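Local coordinates for two-domain protein containing predicted PHP-like metal-dependent phosphoesterase (Bacteroides vulgatus ATCC 8482, PDB 3E38) that binds three zinc ions and probably acts as a PHP-type metal-dependent phosphoesterase, possibly a 5'-3' exonuclease on DNA or RNA, at residues G208-M213 with A236-E241; L272-V277 with Y307-G312; A105-D110 with G225-L230. All coordinates share one frame; numbering follows the deposited sequence.

Contact 1 (G208-M213 with A236-E241); sequences GEHRTM and AAYFHE
Met213 and Tyr238 form an antiparallel hydrogen-bonded pair where strand 213-218 begins alongside strand 235-239, in the mixed sheet of the metal-binding domain. Two nearly straight backbone bonds define it, Met213 N to Tyr238 O and Tyr238 N to Met213 O, each 3.0 Å long. On one face of this sheet CG of Met213, a selenomethionine, lies 4.0 Å from Tyr238 CB, the side chains running side by side.

Ahead of the strand, the loop lays the His210 imidazole over one face of the Tyr238 ring. Centroids 3.7 Å apart and planes only 9° from parallel identify an offset stack. With chi1 at 65°, His210 CG sits between its backbone N and carbonyl carbon, which turns the ring over the phenol. His210 ND1 donates to Arg211 O at 2.9 Å, from above the carbonyl plane. On the ring's edge NE2 points at His240 O, but the modelled separation of 2.4 Å makes the length of that bond doubtful.

A bridging water donates to His210 O and Thr212 OG1 and accepts from His240 N, with N and water oxygen 2.8 Å apart. Beyond the segments, Gly171 O bonds Thr212 OG1, and Arg211 reaches Asp22 and Asp46 in salt bridges. Stacking and the ND1 bond together restrict rotation of the imidazole, while the water satisfies the backbone at His210 O and His240 N.

Contact 2 (L272-V277 with Y307-G312); sequences LSITNV and YTVRIG
Leu272, Ile274, Val309 and Ile311 make up the tight side of this strand pair. Ile274 CD1 meets Val309 CG2 at 4.0 Å, and Leu272 CD1 meets Ile311 CD1 at 3.7 Å. The second meeting depends on Ile311 bending at chi2 (66°), which swings its CD1 toward the neighbouring strand. The backbones are drawn close as well: Leu272 N to Val309 O is 2.6 Å, and Ile274 N, lying in the carbonyl plane of Tyr307 O, is 2.7 Å from it with a bent N-H (141°).

Strands 269-276 and 306-313 are central neighbours in the four-stranded antiparallel sheet of the Ig-like domain; the N-to-C directions of the two short segments are 140° apart. The apolar face looks toward the second sheet, with Leu272 and Ile274 touching Ile341 and Val309 touching Met299.

The other face, carrying Ser273 and Thr308, is much looser. These two form a non-hydrogen-bonded pair whose CA atoms are 4.5 Å apart, yet their side chains do not meet each other; Thr308 CG2 instead lies 3.7 Å from Leu272 O, and Thr308 is solvent-exposed. Tyr307, on the apolar face but partly exposed, turns its ring edge to Ile274 O, while its OH bonds Lys302 N and its side chain packs on Ala2 of the second subunit.

Contact 3 (A105-D110 with G225-L230); sequences AIFLSD and GIREAL
Three side chains of helix 223-231 meet the Phe107 ring, Arg227 over one face and Ile226 and Leu230 at the edge. Arg227 CB stands 4.1 Å from the ring centroid, 19° off the normal, which meets the geometry of a CH-pi contact. Further along the same side chain, CD comes within 3.8 Å of Phe107 CD2, and NH1 passes 3.5 Å from Phe107 CB. The positions of CB and CD show that the aliphatic part of the arginine does the covering; the guanidinium, its plane 37° from that of the ring, is not stacked parallel on it. The course of the chain across the ring follows from CG lying anti to the backbone N and a bend at chi2 (54°).

The ring's edge is met in plane by two methyl groups, Ile226 CG2 at 4.0 Å from Phe107 CZ and Leu230 CD1 at 3.8 Å from Phe107 CE2. Leu230 CD1 also touches Ile106 CD1 at 4.0 Å, the two side chains crossing at about a right angle. Ile226 and Leu230 lie one helical turn apart, joined by the bond from Leu230 N to Ile226 O (2.9 Å), and therefore present their methyls together.

In the second shell, the arginine is held by a salt bridge from NE to Asp231 and by a bond from NH2 to Gly130 O. Ile106 is fixed by its backbone pairing with Phe132 of strand 132-135, and its side chain also packs on Ile89 and Thr54. The helix rests on Ala50 and Leu87 and bonds Thr188, all at the starts of parallel strands; the zinc ligands His56, Glu93 and Asp194 lie at or just past their far ends. This is consistent with the distorted beta-alpha barrel of PHP proteins, the helix covering the end remote from the metals.

How the contacts relate
Contacts 1 and 3 both reach the same mixed sheet of the metal-binding domain, with centres about 21 Å apart, while contact 2 lies in the Ig-like domain, its centre about 26 Å from that of contact 1 and 41 Å from that of contact 3. Along the chain the segments of contacts 1 and 3 alternate: 105-110, 208-213, 225-230, 236-241. Helix 223-231 is followed directly by strand 235-239, so one short piece of chain serves both. Contact 1 faces the domain junction, since Tyr238 touches Leu280 and Glu241 bonds Asn328. Contacts 1 and 3 thus join sequence-distant pieces of the metal-binding part, whereas contact 2 is internal to the following Ig-like domain, away from the zinc sites.

Contact 1 (G208-M213 with A236-E241)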
# COMPACT_ATOMS: atom_id res chain seq x y z
N GLY B 208 -7.22 1.45 1.30
CA GLY B 208 -8.42 1.70 0.46
C GLY B 208 -9.59 2.39 1.16
O GLY B 208 -10.76 2.29 0.74
N GLU B 209 -9.27 3.05 2.27
CA GLU B 209 -10.28 3.84 2.98
C GLU B 209 -10.65 5.08 2.18
O GLU B 209 -9.92 5.54 1.33
CB GLU B 209 -9.79 4.25 4.37
CG GLU B 209 -9.58 3.10 5.31
CD GLU B 209 -9.18 3.54 6.68
OE1 GLU B 209 -9.25 4.76 7.00
OE2 GLU B 209 -8.77 2.64 7.46
N HIS B 210 -11.82 5.62 2.48
CA HIS B 210 -12.30 6.82 1.78
C HIS B 210 -13.03 7.72 2.73
O HIS B 210 -13.68 7.28 3.69
CB HIS B 210 -13.27 6.41 0.65
CG HIS B 210 -14.51 5.77 1.18
ND1 HIS B 210 -15.59 6.51 1.60
CD2 HIS B 210 -14.80 4.48 1.47
CE1 HIS B 210 -16.52 5.70 2.08
NE2 HIS B 210 -16.06 4.46 2.01
N ARG B 211 -13.00 9.00 2.40
CA ARG B 211 -13.63 9.96 3.26
C ARG B 211 -15.11 9.69 3.27
O ARG B 211 -15.68 9.36 2.25
CB ARG B 211 -13.36 11.40 2.81
CG ARG B 211 -14.29 11.92 1.71
CD ARG B 211 -14.29 13.44 1.67
NE ARG B 211 -13.10 13.92 1.01
CZ ARG B 211 -12.67 15.17 1.02
NH1 ARG B 211 -13.32 16.10 1.68
NH2 ARG B 211 -11.56 15.47 0.35
N THR B 212 -15.73 9.80 4.44
CA THR B 212 -17.19 9.67 4.55
C THR B 212 -17.81 10.78 3.72
O THR B 212 -17.39 11.92 3.73
CB THR B 212 -17.61 9.74 6.01
OG1 THR B 212 -17.01 8.63 6.67
CG2 THR B 212 -19.12 9.70 6.19
N MSE B 213 -18.79 10.41 2.93
CA MSE B 213 -19.35 11.39 2.03
C MSE B 213 -20.78 11.12 1.67
O MSE B 213 -21.38 10.21 2.18
CB MSE B 213 -18.53 11.40 0.73
CG MSE B 213 -18.66 10.10 -0.07
SE MSE B 213 -17.53 10.09 -1.68
CE MSE B 213 -15.81 10.00 -0.76
N ALA B 236 -27.62 9.31 -0.56
CA ALA B 236 -27.19 8.12 0.19
C ALA B 236 -25.85 8.44 0.79
O ALA B 236 -24.99 9.04 0.13
CB ALA B 236 -27.09 6.87 -0.70
N ALA B 237 -25.70 8.09 2.06
CA ALA B 237 -24.42 8.27 2.76
C ALA B 237 -23.48 7.04 2.56
O ALA B 237 -23.84 5.89 2.71
CB ALA B 237 -24.64 8.57 4.25
N TYR B 238 -22.26 7.36 2.20
CA TYR B 238 -21.20 6.42 1.95
C TYR B 238 -20.16 6.55 3.03
O TYR B 238 -19.43 7.51 3.12
CB TYR B 238 -20.58 6.71 0.61
CG TYR B 238 -19.52 5.72 0.17
CD1 TYR B 238 -19.60 4.37 0.47
CD2 TYR B 238 -18.45 6.15 -0.62
CE1 TYR B 238 -18.64 3.50 0.05
CE2 TYR B 238 -17.51 5.28 -1.04
CZ TYR B 238 -17.60 3.96 -0.72
OH TYR B 238 -16.61 3.08 -1.19
N PHE B 239 -20.12 5.50 3.82
CA PHE B 239 -19.37 5.42 5.06
C PHE B 239 -18.64 4.12 5.16
O PHE B 239 -19.26 3.06 5.29
CB PHE B 239 -20.39 5.50 6.21
CG PHE B 239 -19.79 5.25 7.56
CD1 PHE B 239 -19.09 6.25 8.21
CD2 PHE B 239 -19.89 4.01 8.15
CE1 PHE B 239 -18.52 6.01 9.41
CE2 PHE B 239 -19.34 3.79 9.38
CZ PHE B 239 -18.66 4.79 10.01
N HIS B 240 -17.31 4.17 5.08
CA HIS B 240 -16.56 2.95 5.18
C HIS B 240 -17.10 2.07 4.07
O HIS B 240 -17.14 2.50 2.92
CB HIS B 240 -16.75 2.36 6.58
CG HIS B 240 -16.03 3.14 7.66
ND1 HIS B 240 -15.83 2.67 8.93
CD2 HIS B 240 -15.38 4.34 7.60
CE1 HIS B 240 -15.16 3.57 9.64
NE2 HIS B 240 -14.88 4.60 8.85
N GLU B 241 -17.57 0.88 4.42
CA GLU B 241 -18.10 -0.10 3.44
C GLU B 241 -19.59 -0.03 3.33
O GLU B 241 -20.23 -0.76 2.54
CB GLU B 241 -17.65 -1.55 3.77
CG GLU B 241 -16.15 -1.76 3.58
CD GLU B 241 -15.66 -3.22 3.72
OE1 GLU B 241 -16.43 -4.11 4.18
OE2 GLU B 241 -14.48 -3.45 3.36
O HOH W 1 -15.87 6.61 5.21

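Contact 2 (L272-V277 with Y307-G312)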
# COMPACT_ATOMS: atom_id res chain seq x y z
N LEU B 272 -24.50 -18.51 -13.18
CA LEU B 272 -24.47 -17.07 -13.40
C LEU B 272 -23.06 -16.51 -13.37
O LEU B 272 -22.12 -17.13 -12.88
CB LEU B 272 -25.29 -16.33 -12.32
CG LEU B 272 -26.77 -16.66 -12.13
CD1 LEU B 272 -27.33 -15.94 -10.90
CD2 LEU B 272 -27.55 -16.30 -13.38
N SER B 273 -22.91 -15.34 -13.95
CA SER B 273 -21.66 -14.60 -13.78
C SER B 273 -22.07 -13.23 -13.30
O SER B 273 -22.70 -12.48 -14.04
CB SER B 273 -20.82 -14.48 -15.07
OG SER B 273 -21.36 -13.49 -15.95
N ILE B 274 -21.72 -12.93 -12.05
CA ILE B 274 -22.03 -11.63 -11.45
C ILE B 274 -20.77 -10.77 -11.30
O ILE B 274 -19.79 -11.17 -10.72
CB ILE B 274 -22.68 -11.82 -10.10
CG1 ILE B 274 -23.83 -12.80 -10.25
CG2 ILE B 274 -23.14 -10.48 -9.55
CD1 ILE B 274 -24.53 -13.09 -8.98
N THR B 275 -20.81 -9.60 -11.88
CA THR B 275 -19.69 -8.69 -11.80
C THR B 275 -20.05 -7.40 -11.13
O THR B 275 -21.06 -6.77 -11.45
CB THR B 275 -19.19 -8.34 -13.21
OG1 THR B 275 -18.96 -9.55 -13.92
CG2 THR B 275 -17.92 -7.50 -13.17
N ASN B 276 -19.19 -7.06 -10.17
CA ASN B 276 -19.22 -5.81 -9.43
C ASN B 276 -18.47 -4.84 -10.31
O ASN B 276 -17.24 -4.97 -10.54
CB ASN B 276 -18.54 -5.97 -8.07
CG ASN B 276 -18.77 -4.78 -7.14
OD1 ASN B 276 -19.28 -3.75 -7.54
ND2 ASN B 276 -18.36 -4.93 -5.87
N VAL B 277 -19.21 -3.88 -10.84
CA VAL B 277 -18.65 -2.92 -11.78
C VAL B 277 -18.33 -1.60 -11.06
O VAL B 277 -18.12 -0.55 -11.67
CB VAL B 277 -19.62 -2.71 -13.01
CG1 VAL B 277 -19.88 -4.04 -13.73
CG2 VAL B 277 -20.92 -2.12 -12.56
N TYR B 307 -17.62 -12.79 -10.74
CA TYR B 307 -17.78 -14.09 -10.08
C TYR B 307 -18.68 -15.03 -10.85
O TYR B 307 -19.65 -14.60 -11.48
CB TYR B 307 -18.39 -13.90 -8.71
CG TYR B 307 -17.55 -13.07 -7.80
CD1 TYR B 307 -17.61 -11.68 -7.83
CD2 TYR B 307 -16.68 -13.68 -6.90
CE1 TYR B 307 -16.83 -10.92 -7.00
CE2 TYR B 307 -15.88 -12.91 -6.06
CZ TYR B 307 -15.96 -11.54 -6.12
OH TYR B 307 -15.18 -10.78 -5.28
N THR B 308 -18.34 -16.31 -10.78
CA THR B 308 -19.17 -17.39 -11.33
C THR B 308 -19.97 -17.98 -10.19
O THR B 308 -19.44 -18.48 -9.22
CB THR B 308 -18.36 -18.47 -11.98
OG1 THR B 308 -17.39 -17.87 -12.84
CG2 THR B 308 -19.26 -19.42 -12.78
N VAL B 309 -21.27 -17.90 -10.32
CA VAL B 309 -22.16 -18.34 -9.27
C VAL B 309 -23.11 -19.41 -9.78
O VAL B 309 -23.88 -19.20 -10.71
CB VAL B 309 -22.93 -17.12 -8.73
CG1 VAL B 309 -23.89 -17.50 -7.63
CG2 VAL B 309 -21.93 -16.09 -8.24
N ARG B 310 -23.01 -20.57 -9.16
CA ARG B 310 -23.87 -21.69 -9.52
C ARG B 310 -25.00 -21.79 -8.53
O ARG B 310 -24.81 -21.72 -7.32
CB ARG B 310 -23.07 -22.99 -9.54
CG ARG B 310 -23.90 -24.28 -9.82
CD ARG B 310 -24.30 -24.48 -11.30
NE ARG B 310 -25.07 -25.71 -11.49
CZ ARG B 310 -25.57 -26.11 -12.65
NH1 ARG B 310 -25.38 -25.40 -13.76
NH2 ARG B 310 -26.27 -27.24 -12.72
N ILE B 311 -26.19 -21.91 -9.08
CA ILE B 311 -27.40 -22.11 -8.29
C ILE B 311 -27.95 -23.49 -8.64
O ILE B 311 -28.34 -23.74 -9.78
CB ILE B 311 -28.49 -21.05 -8.54
CG1 ILE B 311 -28.01 -19.64 -8.15
CG2 ILE B 311 -29.76 -21.41 -7.73
CD1 ILE B 311 -26.89 -19.10 -8.98
N GLY B 312 -27.95 -24.38 -7.67
CA GLY B 312 -28.45 -25.71 -7.87
C GLY B 312 -29.95 -25.87 -7.65
O GLY B 312 -30.56 -25.19 -6.81

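Contact 3 (A105-D110 with G225-L230)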
# COMPACT_ATOMS: atom_id res chain seq x y z
N ALA B 105 -25.63 24.96 8.06
CA ALA B 105 -26.45 25.77 7.18
C ALA B 105 -25.66 25.87 5.89
O ALA B 105 -24.57 26.43 5.88
CB ALA B 105 -26.70 27.15 7.78
N ILE B 106 -26.17 25.25 4.83
CA ILE B 106 -25.50 25.34 3.53
C ILE B 106 -26.43 26.02 2.52
O ILE B 106 -27.64 26.23 2.72
CB ILE B 106 -24.91 23.97 3.04
CG1 ILE B 106 -26.01 22.97 2.68
CG2 ILE B 106 -23.95 23.38 4.13
CD1 ILE B 106 -25.51 21.71 2.04
N PHE B 107 -25.78 26.44 1.45
CA PHE B 107 -26.44 27.24 0.41
C PHE B 107 -26.73 28.64 0.94
O PHE B 107 -27.66 29.31 0.58
CB PHE B 107 -27.65 26.54 -0.21
CG PHE B 107 -27.27 25.41 -1.13
CD1 PHE B 107 -26.76 25.69 -2.38
CD2 PHE B 107 -27.30 24.09 -0.72
CE1 PHE B 107 -26.37 24.70 -3.20
CE2 PHE B 107 -26.92 23.07 -1.56
CZ PHE B 107 -26.45 23.37 -2.80
N LEU B 108 -25.87 29.05 1.84
CA LEU B 108 -25.91 30.43 2.33
C LEU B 108 -25.45 31.39 1.28
O LEU B 108 -24.71 31.02 0.35
CB LEU B 108 -24.98 30.61 3.56
CG LEU B 108 -25.44 29.84 4.80
CD1 LEU B 108 -24.48 30.01 5.96
CD2 LEU B 108 -26.88 30.21 5.21
N SER B 109 -25.86 32.64 1.46
CA SER B 109 -25.41 33.76 0.62
C SER B 109 -24.42 34.61 1.41
O SER B 109 -23.50 35.22 0.86
CB SER B 109 -26.59 34.59 0.12
OG SER B 109 -27.30 35.16 1.20
N ASP B 110 -24.57 34.57 2.72
CA ASP B 110 -23.70 35.33 3.63
C ASP B 110 -23.65 34.67 5.01
O ASP B 110 -24.68 34.44 5.68
CB ASP B 110 -24.23 36.80 3.66
CG ASP B 110 -23.37 37.73 4.48
OD1 ASP B 110 -22.35 37.30 5.07
OD2 ASP B 110 -23.72 38.91 4.56
N GLY B 225 -28.68 21.85 -9.10
CA GLY B 225 -28.91 20.42 -9.25
C GLY B 225 -28.78 19.72 -7.91
O GLY B 225 -29.65 18.91 -7.47
N ILE B 226 -27.72 20.08 -7.23
CA ILE B 226 -27.46 19.50 -5.92
C ILE B 226 -28.56 19.85 -4.92
O ILE B 226 -29.05 19.02 -4.18
CB ILE B 226 -26.16 19.99 -5.36
CG1 ILE B 226 -24.99 19.43 -6.21
CG2 ILE B 226 -25.99 19.57 -3.90
CD1 ILE B 226 -23.70 19.84 -5.70
N ARG B 227 -28.91 21.11 -4.93
CA ARG B 227 -29.88 21.63 -4.00
C ARG B 227 -31.20 20.92 -4.19
O ARG B 227 -31.84 20.55 -3.20
CB ARG B 227 -30.06 23.15 -4.16
CG ARG B 227 -31.15 23.73 -3.24
CD ARG B 227 -30.89 23.33 -1.82
NE ARG B 227 -31.91 23.75 -0.86
CZ ARG B 227 -31.94 24.93 -0.25
NH1 ARG B 227 -31.05 25.90 -0.52
NH2 ARG B 227 -32.88 25.16 0.62
N GLU B 228 -31.58 20.68 -5.45
CA GLU B 228 -32.88 20.03 -5.77
C GLU B 228 -32.89 18.55 -5.31
O GLU B 228 -33.88 18.01 -4.76
CB GLU B 228 -33.25 20.17 -7.26
CG GLU B 228 -34.59 19.52 -7.66
CD GLU B 228 -34.49 18.03 -7.94
OE1 GLU B 228 -33.35 17.53 -8.17
OE2 GLU B 228 -35.56 17.38 -7.99
N ALA B 229 -31.74 17.93 -5.46
CA ALA B 229 -31.54 16.55 -4.98
C ALA B 229 -31.74 16.50 -3.46
O ALA B 229 -32.48 15.66 -2.92
CB ALA B 229 -30.15 16.04 -5.34
N LEU B 230 -31.08 17.43 -2.79
CA LEU B 230 -31.12 17.48 -1.33
C LEU B 230 -32.50 17.78 -0.85
O LEU B 230 -32.92 17.28 0.18
CB LEU B 230 -30.15 18.51 -0.72
CG LEU B 230 -28.65 18.33 -0.97
CD1 LEU B 230 -27.85 19.55 -0.43
CD2 LEU B 230 -28.17 17.05 -0.33
O HOH W 2 -30.05 29.10 0.18